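Local coordinates for protein GCN5-related N-acetyltransferase (Anabaena variabilis, PDB 2OZG) that binds coenzyme A in a GNAT-type acetyltransferase domain and probably transfers acetyl groups to amines, possibly those of aminoglycosides, at residues I53-L63 against D94-T104; N164-Q172 against Y204-Y215. All coordinates share one frame; numbering follows the deposited sequence. Where two conformers were deposited one is given.

Contact 1: I53-L63 against D94-T104. With COA (coenzyme A), chain C.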
loop_
_atom_site.group_PDB
_atom_site.type_symbol
_atom_site.label_atom_id
_atom_site.label_comp_id
_atom_site.label_asym_id
_atom_site.label_seq_id
_atom_site.Cartn_x
_atom_site.Cartn_y
_atom_site.Cartn_z
ATOM N N ILE A 53 -35.242 -22.858 8.748
ATOM C CA ILE A 53 -36.214 -22.106 9.552
ATOM C C ILE A 53 -37.158 -21.356 8.610
ATOM O O ILE A 53 -36.719 -20.763 7.614
ATOM C CB ILE A 53 -35.543 -21.159 10.590
ATOM C CG1 ILE A 53 -36.574 -20.536 11.512
ATOM C CG2 ILE A 53 -34.731 -20.079 9.943
ATOM C CD1 ILE A 53 -35.961 -19.608 12.504
ATOM N N TYR A 54 -38.457 -21.442 8.895
ATOM C CA TYR A 54 -39.466 -20.763 8.115
ATOM C C TYR A 54 -40.028 -19.621 8.904
ATOM O O TYR A 54 -40.121 -19.713 10.106
ATOM C CB TYR A 54 -40.656 -21.677 7.820
ATOM C CG TYR A 54 -40.429 -22.739 6.769
ATOM C CD1 TYR A 54 -39.842 -23.953 7.084
ATOM C CD2 TYR A 54 -40.844 -22.534 5.455
ATOM C CE1 TYR A 54 -39.654 -24.925 6.103
ATOM C CE2 TYR A 54 -40.651 -23.486 4.482
ATOM C CZ TYR A 54 -40.059 -24.679 4.805
ATOM O OH TYR A 54 -39.874 -25.614 3.809
ATOM N N ARG A 55 -40.418 -18.561 8.207
ATOM C CA ARG A 55 -41.123 -17.436 8.810
ATOM C C ARG A 55 -42.408 -17.397 8.004
ATOM O O ARG A 55 -42.404 -17.098 6.798
ATOM C CB ARG A 55 -40.358 -16.130 8.679
ATOM C CG ARG A 55 -40.981 -15.002 9.493
ATOM C CD ARG A 55 -40.265 -13.678 9.248
ATOM N NE ARG A 55 -40.935 -12.567 9.923
ATOM C CZ ARG A 55 -42.051 -11.975 9.483
ATOM N NH1 ARG A 55 -42.669 -12.394 8.371
ATOM N NH2 ARG A 55 -42.581 -10.973 10.184
ATOM N N GLU A 56 -43.502 -17.732 8.666
ATOM C CA GLU A 56 -44.756 -17.877 7.993
ATOM C C GLU A 56 -44.512 -19.022 6.995
ATOM O O GLU A 56 -43.937 -20.035 7.372
ATOM C CB GLU A 56 -45.228 -16.538 7.388
ATOM C CG GLU A 56 -45.105 -15.336 8.380
ATOM C CD GLU A 56 -45.692 -15.613 9.810
ATOM O OE1 GLU A 56 -46.626 -16.447 9.942
ATOM O OE2 GLU A 56 -45.217 -14.985 10.802
ATOM N N GLN A 57 -44.910 -18.898 5.744
ATOM C CA GLN A 57 -44.728 -20.008 4.819
ATOM C C GLN A 57 -43.462 -19.878 3.979
ATOM O O GLN A 57 -43.295 -20.627 3.004
ATOM C CB GLN A 57 -45.924 -20.103 3.855
ATOM C CG GLN A 57 -47.321 -19.851 4.446
ATOM C CD GLN A 57 -47.685 -20.795 5.564
ATOM O OE1 GLN A 57 -47.038 -20.827 6.616
ATOM N NE2 GLN A 57 -48.767 -21.540 5.364
ATOM N N LYS A 58 -42.590 -18.931 4.313
ATOM C CA LYS A 58 -41.394 -18.717 3.506
ATOM C C LYS A 58 -40.118 -19.224 4.189
ATOM O O LYS A 58 -40.019 -19.220 5.409
ATOM C CB LYS A 58 -41.268 -17.240 3.099
ATOM C CG LYS A 58 -42.483 -16.715 2.283
ATOM C CD LYS A 58 -42.138 -15.408 1.516
ATOM C CE LYS A 58 -43.310 -14.895 0.653
ATOM N N VAL A 59 -39.156 -19.676 3.383
ATOM C CA VAL A 59 -37.912 -20.207 3.893
ATOM C C VAL A 59 -37.112 -18.994 4.279
ATOM O O VAL A 59 -36.815 -18.130 3.433
ATOM C CB VAL A 59 -37.162 -21.029 2.843
ATOM C CG1 VAL A 59 -35.753 -21.441 3.352
ATOM C CG2 VAL A 59 -37.983 -22.268 2.467
ATOM N N ALA A 60 -36.748 -18.901 5.542
ATOM C CA ALA A 60 -36.037 -17.700 6.024
ATOM C C ALA A 60 -34.544 -17.876 6.119
ATOM O O ALA A 60 -33.764 -16.907 6.092
ATOM C CB ALA A 60 -36.596 -17.284 7.394
ATOM N N GLY A 61 -34.126 -19.120 6.288
ATOM C CA GLY A 61 -32.735 -19.384 6.446
ATOM C C GLY A 61 -32.505 -20.793 6.922
ATOM O O GLY A 61 -33.430 -21.633 6.909
ATOM N N GLY A 62 -31.277 -21.050 7.356
ATOM C CA GLY A 62 -30.920 -22.370 7.789
ATOM C C GLY A 62 -29.480 -22.547 8.163
ATOM O O GLY A 62 -28.713 -21.606 8.248
ATOM N N LEU A 63 -29.118 -23.803 8.409
ATOM C CA LEU A 63 -27.768 -24.145 8.728
ATOM C C LEU A 63 -27.544 -25.640 8.467
ATOM O O LEU A 63 -28.481 -26.383 8.088
ATOM C CB LEU A 63 -27.455 -23.737 10.210
ATOM C CG LEU A 63 -28.440 -24.256 11.304
ATOM C CD1 LEU A 63 -28.364 -25.750 11.494
ATOM C CD2 LEU A 63 -28.202 -23.640 12.643
ATOM N N ASP A 94 -34.954 -9.793 13.275
ATOM C CA ASP A 94 -36.271 -10.196 13.741
ATOM C C ASP A 94 -36.220 -11.449 14.625
ATOM O O ASP A 94 -37.222 -12.057 14.862
ATOM C CB ASP A 94 -37.147 -10.452 12.511
ATOM C CG ASP A 94 -38.639 -10.320 12.799
ATOM O OD1 ASP A 94 -39.008 -9.443 13.602
ATOM O OD2 ASP A 94 -39.443 -11.082 12.201
ATOM N N GLY A 95 -35.059 -11.850 15.101
ATOM C CA GLY A 95 -34.976 -13.008 15.992
ATOM C C GLY A 95 -34.965 -14.363 15.292
ATOM O O GLY A 95 -35.066 -15.422 15.938
ATOM N N ALA A 96 -34.802 -14.356 13.969
ATOM C CA ALA A 96 -34.842 -15.632 13.238
ATOM C C ALA A 96 -33.583 -16.449 13.531
ATOM O O ALA A 96 -33.682 -17.650 13.703
ATOM C CB ALA A 96 -35.017 -15.420 11.768
ATOM N N ALA A 97 -32.412 -15.806 13.580
ATOM C CA ALA A 97 -31.178 -16.570 13.842
ATOM C C ALA A 97 -31.128 -17.189 15.242
ATOM O O ALA A 97 -30.686 -18.318 15.401
ATOM C CB ALA A 97 -29.868 -15.732 13.547
ATOM N N ILE A 98 -31.554 -16.457 16.261
ATOM C CA ILE A 98 -31.504 -17.004 17.595
ATOM C C ILE A 98 -32.567 -18.110 17.683
ATOM O O ILE A 98 -32.315 -19.166 18.239
ATOM C CB ILE A 98 -31.624 -15.898 18.681
ATOM C CG1 ILE A 98 -31.479 -16.496 20.067
ATOM C CG2 ILE A 98 -32.923 -15.136 18.577
ATOM C CD1 ILE A 98 -30.156 -17.181 20.305
ATOM N N ALA A 99 -33.727 -17.922 17.063
ATOM C CA ALA A 99 -34.708 -18.996 17.085
ATOM C C ALA A 99 -34.069 -20.247 16.482
ATOM O O ALA A 99 -34.099 -21.314 17.062
ATOM C CB ALA A 99 -35.985 -18.599 16.339
ATOM N N LEU A 100 -33.448 -20.097 15.318
ATOM C CA LEU A 100 -32.800 -21.228 14.653
ATOM C C LEU A 100 -31.788 -21.945 15.566
ATOM O O LEU A 100 -31.796 -23.187 15.737
ATOM C CB LEU A 100 -32.097 -20.720 13.373
ATOM C CG LEU A 100 -31.293 -21.724 12.536
ATOM C CD1 LEU A 100 -32.106 -22.951 12.056
ATOM C CD2 LEU A 100 -30.702 -20.996 11.366
ATOM N N ILE A 101 -30.919 -21.165 16.181
ATOM C CA ILE A 101 -29.876 -21.735 17.039
ATOM C C ILE A 101 -30.410 -22.462 18.273
ATOM O O ILE A 101 -29.929 -23.532 18.669
ATOM C CB ILE A 101 -28.835 -20.654 17.437
ATOM C CG1 ILE A 101 -28.143 -20.068 16.194
ATOM C CG2 ILE A 101 -27.781 -21.279 18.439
ATOM C CD1 ILE A 101 -27.460 -21.097 15.276
ATOM N N GLN A 102 -31.433 -21.911 18.856
ATOM C CA GLN A 102 -32.071 -22.533 19.990
ATOM C C GLN A 102 -32.725 -23.865 19.606
ATOM O O GLN A 102 -32.565 -24.847 20.294
ATOM C CB GLN A 102 -33.100 -21.553 20.551
ATOM C CG GLN A 102 -32.457 -20.295 21.152
ATOM C CD GLN A 102 -33.522 -19.304 21.704
ATOM O OE1 GLN A 102 -34.617 -19.175 21.140
ATOM N NE2 GLN A 102 -33.168 -18.572 22.774
ATOM N N HIS A 103 -33.485 -23.883 18.513
ATOM C CA HIS A 103 -34.058 -25.128 18.008
ATOM C C HIS A 103 -33.009 -26.159 17.732
ATOM O O HIS A 103 -33.187 -27.299 18.076
ATOM C CB HIS A 103 -34.913 -24.904 16.737
ATOM C CG HIS A 103 -36.296 -24.408 17.024
ATOM N ND1 HIS A 103 -36.766 -23.185 16.581
ATOM C CD2 HIS A 103 -37.326 -24.980 17.706
ATOM C CE1 HIS A 103 -38.023 -23.028 16.964
ATOM N NE2 HIS A 103 -38.384 -24.099 17.651
ATOM N N THR A 104 -31.949 -25.763 17.046
ATOM C CA THR A 104 -30.823 -26.616 16.757
ATOM C C THR A 104 -30.197 -27.201 18.020
ATOM O O THR A 104 -29.932 -28.393 18.086
ATOM C CB THR A 104 -29.738 -25.796 15.975
ATOM O OG1 THR A 104 -30.321 -25.312 14.766
ATOM C CG2 THR A 104 -28.546 -26.629 15.636
HETATM N N1A COA C . -23.421 -8.563 14.430
HETATM C C2A COA C . -23.611 -8.644 15.761
HETATM N N3A COA C . -24.719 -9.196 16.294
HETATM C C4A COA C . -25.683 -9.679 15.472
HETATM C C5A COA C . -25.537 -9.605 14.090
HETATM C C6A COA C . -24.360 -9.024 13.576
HETATM N N6A COA C . -24.107 -8.904 12.254
HETATM N N7A COA C . -26.658 -10.155 13.565
HETATM C C8A COA C . -27.464 -10.548 14.584
HETATM N N9A COA C . -26.853 -10.254 15.744
HETATM C C1B COA C . -27.313 -10.483 17.146
HETATM C C2B COA C . -28.332 -9.436 17.589
HETATM O O2B COA C . -27.709 -8.237 18.106
HETATM C C3B COA C . -29.181 -10.206 18.592
HETATM O O3B COA C . -28.801 -9.955 19.952
HETATM P P3B COA C . -29.649 -8.901 20.862
HETATM O O7A COA C . -30.898 -9.677 21.246
HETATM O O8A COA C . -28.676 -8.545 21.981
HETATM O O9A COA C . -29.985 -7.729 19.946
HETATM C C4B COA C . -29.015 -11.683 18.244
HETATM O O4B COA C . -27.928 -11.771 17.314
HETATM C C5B COA C . -30.284 -12.285 17.639
HETATM O O5B COA C . -30.543 -11.649 16.379
HETATM P P1A COA C . -31.393 -12.341 15.173
HETATM O O1A COA C . -31.834 -13.724 15.592
HETATM O O2A COA C . -32.455 -11.334 14.730
HETATM O O3A COA C . -30.267 -12.409 13.988
HETATM P P2A COA C . -30.589 -12.291 12.384
HETATM O O4A COA C . -31.854 -13.119 12.140
HETATM O O5A COA C . -30.624 -10.806 12.027
HETATM O O6A COA C . -29.254 -13.023 11.715
HETATM C CBP COA C . -27.157 -13.258 10.243
HETATM C CCP COA C . -28.513 -12.578 10.537
HETATM C CDP COA C . -27.294 -14.695 10.744
HETATM C CEP COA C . -26.152 -12.596 11.181
HETATM C CAP COA C . -26.854 -13.173 8.678
HETATM O OAP COA C . -27.123 -14.432 7.971
HETATM C C9P COA C . -25.519 -12.638 8.088
HETATM O O9P COA C . -25.270 -11.322 7.952
HETATM N N8P COA C . -24.549 -13.417 7.567
HETATM C C7P COA C . -24.299 -14.853 7.438
HETATM C C6P COA C . -22.964 -14.980 8.155
HETATM C C5P COA C . -23.157 -15.521 9.563
HETATM O O5P COA C . -24.001 -15.042 10.319
HETATM N N4P COA C . -22.348 -16.519 9.950
HETATM C C3P COA C . -22.337 -17.169 11.257
HETATM C C2P COA C . -21.344 -18.304 11.132
HETATM S S1P COA C . -21.999 -19.629 10.035
#
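R55 meets D94 beside the pyrophosphate end of the coenzyme A pocket, where NE of R55 donates to OD2 of D94 over 3.1 Å in a nearly straight salt bridge (164°). The carboxylate oxygen lies in the guanidinium plane, and the arginine chain, extended from CG to NE, spans the gap from the end of strand 53-55. R9 makes a second salt bridge to the same OD2, so two arginines share this oxygen.

Just beyond D94 the backbone turns its N-H groups on the pyrophosphate, as in the phosphate-binding loop of GNAT enzymes. G95 N donates to O2A of coenzyme A at 2.7 Å, I98 N to O1A at 2.8 Å and A97 N to O4A at 3.1 Å. The amides of G95, A97 and I98 belong to the N-cap and first turn of helix 96-104; I87 N, from strand 75-87, and G93 N add further bonds to the cofactor.

Deeper in, the contact is apolar. I53 CD1 packs 4.0 Å from A99 CB and also against L100 CB; CG1 anti to the backbone N (chi1 -173°) carries it there. L63 and L100 lie alongside each other, pointing opposite ways, CD2 of L63 lying 3.6 Å from CG of L100. That same methyl abuts T104, whose OG1 is satisfied within the helix by L100 O at 2.8 Å, an oxygen that also accepts from T104 N. Opposite I53, A60 and G61 form a classic beta bulge. The chemistry implies a division of labour: hydrocarbon fixes the helix on the hairpin, while its N-terminal amides meet the phosphate charge, probably aided by the helix dipole.

Contact 2: N164-Q172 against Y204-Y215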
loop_
_atom_site.group_PDB
_atom_site.type_symbol
_atom_site.label_atom_id
_atom_site.label_comp_id
_atom_site.label_asym_id
_atom_site.label_seq_id
_atom_site.Cartn_x
_atom_site.Cartn_y
_atom_site.Cartn_z
ATOM N N ASN A 164 -8.033 -42.185 0.978
ATOM C CA ASN A 164 -6.822 -42.913 1.306
ATOM C C ASN A 164 -6.762 -43.074 2.807
ATOM O O ASN A 164 -6.632 -42.082 3.531
ATOM C CB ASN A 164 -5.594 -42.183 0.785
ATOM C CG ASN A 164 -4.322 -42.978 0.962
ATOM O OD1 ASN A 164 -4.269 -43.927 1.734
ATOM N ND2 ASN A 164 -3.280 -42.596 0.231
ATOM N N PRO A 165 -6.814 -44.332 3.292
ATOM C CA PRO A 165 -6.918 -44.491 4.731
ATOM C C PRO A 165 -5.656 -44.105 5.468
ATOM O O PRO A 165 -5.703 -43.910 6.669
ATOM C CB PRO A 165 -7.202 -45.997 4.912
ATOM C CG PRO A 165 -7.474 -46.515 3.552
ATOM C CD PRO A 165 -6.748 -45.640 2.619
ATOM N N ILE A 166 -4.537 -44.005 4.776
ATOM C CA ILE A 166 -3.328 -43.682 5.473
ATOM C C ILE A 166 -3.494 -42.328 6.160
ATOM O O ILE A 166 -3.090 -42.167 7.284
ATOM C CB ILE A 166 -2.102 -43.673 4.561
ATOM C CG1 ILE A 166 -1.880 -45.024 3.907
ATOM C CG2 ILE A 166 -0.872 -43.341 5.380
ATOM C CD1 ILE A 166 -1.817 -46.196 4.896
ATOM N N PHE A 167 -4.114 -41.380 5.458
ATOM C CA PHE A 167 -4.350 -40.036 5.968
ATOM C C PHE A 167 -5.244 -40.059 7.178
ATOM O O PHE A 167 -4.941 -39.371 8.163
ATOM C CB PHE A 167 -4.946 -39.120 4.886
ATOM C CG PHE A 167 -3.946 -38.708 3.845
ATOM C CD1 PHE A 167 -3.156 -37.582 4.024
ATOM C CD2 PHE A 167 -3.759 -39.468 2.695
ATOM C CE1 PHE A 167 -2.246 -37.203 3.082
ATOM C CE2 PHE A 167 -2.820 -39.082 1.752
ATOM C CZ PHE A 167 -2.063 -37.975 1.951
ATOM N N HIS A 168 -6.361 -40.773 7.108
ATOM C CA HIS A 168 -7.243 -40.879 8.289
ATOM C C HIS A 168 -6.492 -41.418 9.476
ATOM O O HIS A 168 -6.658 -40.939 10.543
ATOM C CB HIS A 168 -8.485 -41.798 8.061
ATOM C CG HIS A 168 -9.234 -42.143 9.341
ATOM N ND1 HIS A 168 -10.057 -41.248 10.009
ATOM C CD2 HIS A 168 -9.248 -43.280 10.092
ATOM C CE1 HIS A 168 -10.549 -41.820 11.100
ATOM N NE2 HIS A 168 -10.062 -43.046 11.182
ATOM N N GLU A 169 -5.634 -42.403 9.255
ATOM C CA GLU A 169 -4.949 -43.067 10.352
ATOM C C GLU A 169 -3.858 -42.231 11.021
ATOM O O GLU A 169 -3.657 -42.328 12.223
ATOM C CB GLU A 169 -4.439 -44.420 9.874
ATOM C CG GLU A 169 -5.593 -45.330 9.428
ATOM C CD GLU A 169 -5.115 -46.566 8.699
ATOM O OE1 GLU A 169 -3.882 -46.707 8.525
ATOM O OE2 GLU A 169 -5.963 -47.394 8.308
ATOM N N LEU A 170 -3.143 -41.431 10.236
ATOM C CA LEU A 170 -2.189 -40.488 10.782
ATOM C C LEU A 170 -2.936 -39.326 11.435
ATOM O O LEU A 170 -2.519 -38.835 12.477
ATOM C CB LEU A 170 -1.257 -39.968 9.679
ATOM C CG LEU A 170 -0.221 -40.979 9.140
ATOM C CD1 LEU A 170 0.427 -40.515 7.850
ATOM C CD2 LEU A 170 0.835 -41.292 10.181
ATOM N N TYR A 171 -3.990 -38.842 10.798
ATOM C CA TYR A 171 -4.793 -37.755 11.365
ATOM C C TYR A 171 -5.323 -38.094 12.733
ATOM O O TYR A 171 -5.170 -37.331 13.683
ATOM C CB TYR A 171 -5.931 -37.347 10.443
ATOM C CG TYR A 171 -6.734 -36.244 11.092
ATOM C CD1 TYR A 171 -6.323 -34.930 11.058
ATOM C CD2 TYR A 171 -7.862 -36.555 11.812
ATOM C CE1 TYR A 171 -7.032 -33.944 11.732
ATOM C CE2 TYR A 171 -8.581 -35.576 12.455
ATOM C CZ TYR A 171 -8.171 -34.287 12.410
ATOM O OH TYR A 171 -8.929 -33.366 13.091
ATOM N N GLN A 172 -5.988 -39.231 12.841
ATOM C CA GLN A 172 -6.567 -39.623 14.128
ATOM C C GLN A 172 -5.514 -39.804 15.226
ATOM O O GLN A 172 -5.859 -39.713 16.399
ATOM C CB GLN A 172 -7.492 -40.842 13.979
ATOM C CG GLN A 172 -8.521 -40.963 15.143
ATOM C CD GLN A 172 -9.806 -41.689 14.749
ATOM O OE1 GLN A 172 -9.778 -42.688 14.010
ATOM N NE2 GLN A 172 -10.951 -41.193 15.254
ATOM N N TYR A 204 1.421 -35.403 0.196
ATOM C CA TYR A 204 2.621 -36.199 0.357
ATOM C C TYR A 204 2.541 -36.862 1.711
ATOM O O TYR A 204 2.046 -36.255 2.654
ATOM C CB TYR A 204 3.848 -35.248 0.374
ATOM C CG TYR A 204 4.227 -34.733 -0.993
ATOM C CD1 TYR A 204 3.503 -33.716 -1.605
ATOM C CD2 TYR A 204 5.341 -35.234 -1.659
ATOM C CE1 TYR A 204 3.841 -33.262 -2.820
ATOM C CE2 TYR A 204 5.690 -34.782 -2.923
ATOM C CZ TYR A 204 4.928 -33.823 -3.501
ATOM O OH TYR A 204 5.312 -33.347 -4.726
ATOM N N LEU A 205 3.078 -38.057 1.798
ATOM C CA LEU A 205 3.302 -38.761 3.056
ATOM C C LEU A 205 4.754 -38.492 3.402
ATOM O O LEU A 205 5.613 -38.405 2.505
ATOM C CB LEU A 205 3.144 -40.268 2.940
ATOM C CG LEU A 205 1.744 -40.794 2.598
ATOM C CD1 LEU A 205 1.735 -42.351 2.473
ATOM C CD2 LEU A 205 0.624 -40.288 3.556
ATOM N N ILE A 206 5.009 -38.342 4.704
ATOM C CA ILE A 206 6.344 -38.181 5.248
ATOM C C ILE A 206 6.685 -39.479 5.942
ATOM O O ILE A 206 5.968 -39.913 6.834
ATOM C CB ILE A 206 6.403 -37.066 6.324
ATOM C CG1 ILE A 206 5.968 -35.744 5.724
ATOM C CG2 ILE A 206 7.830 -36.913 6.847
ATOM C CD1 ILE A 206 5.692 -34.648 6.705
ATOM N N GLY A 207 7.772 -40.101 5.522
ATOM C CA GLY A 207 8.270 -41.304 6.148
ATOM C C GLY A 207 8.861 -42.280 5.188
ATOM O O GLY A 207 8.734 -42.115 3.949
ATOM N N ASP A 208 9.581 -43.266 5.743
ATOM C CA ASP A 208 10.095 -44.348 4.913
ATOM C C ASP A 208 8.855 -45.102 4.450
ATOM O O ASP A 208 7.757 -44.927 5.016
ATOM C CB ASP A 208 11.063 -45.290 5.648
ATOM C CG ASP A 208 12.356 -44.614 6.049
ATOM O OD1 ASP A 208 12.943 -43.877 5.232
ATOM O OD2 ASP A 208 12.797 -44.833 7.200
ATOM N N LYS A 209 9.052 -45.902 3.396
ATOM C CA LYS A 209 7.989 -46.692 2.773
ATOM C C LYS A 209 7.312 -47.554 3.814
ATOM O O LYS A 209 7.994 -48.241 4.584
ATOM C CB LYS A 209 8.553 -47.602 1.650
ATOM N N ASP A 210 5.980 -47.503 3.836
ATOM C CA ASP A 210 5.172 -48.336 4.737
ATOM C C ASP A 210 5.383 -48.029 6.230
ATOM O O ASP A 210 4.971 -48.809 7.082
ATOM C CB ASP A 210 5.452 -49.846 4.501
ATOM C CG ASP A 210 5.406 -50.253 3.019
ATOM O OD1 ASP A 210 4.553 -49.724 2.255
ATOM O OD2 ASP A 210 6.230 -51.129 2.639
ATOM N N LYS A 211 6.046 -46.913 6.539
ATOM C CA LYS A 211 6.245 -46.479 7.928
ATOM C C LYS A 211 5.965 -44.973 7.968
ATOM O O LYS A 211 6.818 -44.173 8.358
ATOM C CB LYS A 211 7.658 -46.815 8.402
ATOM N N PRO A 212 4.749 -44.581 7.566
ATOM C CA PRO A 212 4.458 -43.165 7.526
ATOM C C PRO A 212 4.486 -42.519 8.887
ATOM O O PRO A 212 3.955 -43.095 9.835
ATOM C CB PRO A 212 3.049 -43.106 6.923
ATOM C CG PRO A 212 2.527 -44.438 6.922
ATOM C CD PRO A 212 3.612 -45.408 7.133
ATOM N N GLN A 213 5.066 -41.321 8.963
ATOM C CA GLN A 213 5.164 -40.574 10.185
ATOM C C GLN A 213 4.481 -39.207 10.130
ATOM O O GLN A 213 4.437 -38.489 11.104
ATOM C CB GLN A 213 6.619 -40.440 10.565
ATOM C CG GLN A 213 7.271 -41.799 10.864
ATOM C CD GLN A 213 8.621 -41.679 11.510
ATOM O OE1 GLN A 213 8.786 -40.963 12.505
ATOM N NE2 GLN A 213 9.615 -42.399 10.951
ATOM N N GLY A 214 3.906 -38.868 8.995
ATOM C CA GLY A 214 3.228 -37.618 8.863
ATOM C C GLY A 214 2.848 -37.389 7.432
ATOM O O GLY A 214 3.092 -38.243 6.577
ATOM N N TYR A 215 2.259 -36.218 7.170
ATOM C CA TYR A 215 1.847 -35.901 5.824
ATOM C C TYR A 215 1.679 -34.386 5.643
ATOM O O TYR A 215 1.711 -33.603 6.638
ATOM C CB TYR A 215 0.576 -36.714 5.457
ATOM C CG TYR A 215 -0.715 -36.308 6.176
ATOM C CD1 TYR A 215 -1.366 -35.141 5.850
ATOM C CD2 TYR A 215 -1.327 -37.145 7.108
ATOM C CE1 TYR A 215 -2.564 -34.747 6.515
ATOM C CE2 TYR A 215 -2.522 -36.790 7.717
ATOM C CZ TYR A 215 -3.139 -35.596 7.426
ATOM O OH TYR A 215 -4.355 -35.310 8.040
#
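A beta hairpin with a classic bulge, belonging to the second GNAT-family region of the chain, receives helix 165-172 on one side. I206 O accepts from Q213 N and, weakly, from G214 N, which makes the bulge, and strand 211-215 runs nearly perpendicular to the helix, at 82° with the axes 8.6 Å apart. N164 caps the helix: its OD1 accepts from I166 N at 3.1 Å, the donor lying above the carbonyl plane.

Between the two elements the packing is aromatic and aliphatic. F167 and Y215 form an edge-to-face pair, with centroids 4.7 Å apart and planes at 63°; CD1 of F167 stands over the centre of the tyrosine ring. Y215 holds CG between its backbone N and carbonyl carbon (chi1 70°), which sends the ring from the strand toward the helix. One face of F167 is covered by L205, whose CD2 makes a CH-pi contact near the rim of the ring. The same methyl also touches I166 CG2, which in turn meets CG of P212 at 3.9 Å, the two side chains crossing at about a right angle.

L170 fills the middle. Its CB comes to the edge of the Y215 ring, CD1 packs on P212 CB at 3.8 Å, and CD2 approaches the carbonyl O of P212. V235 of the neighbouring strand 227-236 touches both L170 and Y215. Far from the helix, the hydroxyl of Y204 is hydrogen-bonded to Q29 and E90 of the second subunit, which joins the first strand of the hairpin, at the end away from its turn, to that subunit. OH of Y215, hydrogen-bonded to D233, lies 3.5 Å from CB of Y171, at the edge of the Y171 ring.

Contacts 1 and 2 lie on opposite sides of the chain's centre, their own centres about 43 Å apart and their nearest atoms about 21 Å apart, and they do not touch. Contact 1 is complete in the sequence before contact 2 begins. Each sets a helix against a bulged antiparallel hairpin, in the first and second GNAT-family regions respectively. Their roles differ: contact 1 contains the pyrophosphate-binding turn, whereas contact 2 holds no residue of the coenzyme A pocket. Even so, the side chain of Y204 in contact 2 comes to about 11 Å from a different coenzyme A molecule, not the one bound at contact 1, probably the one held by the second subunit that Y204 touches.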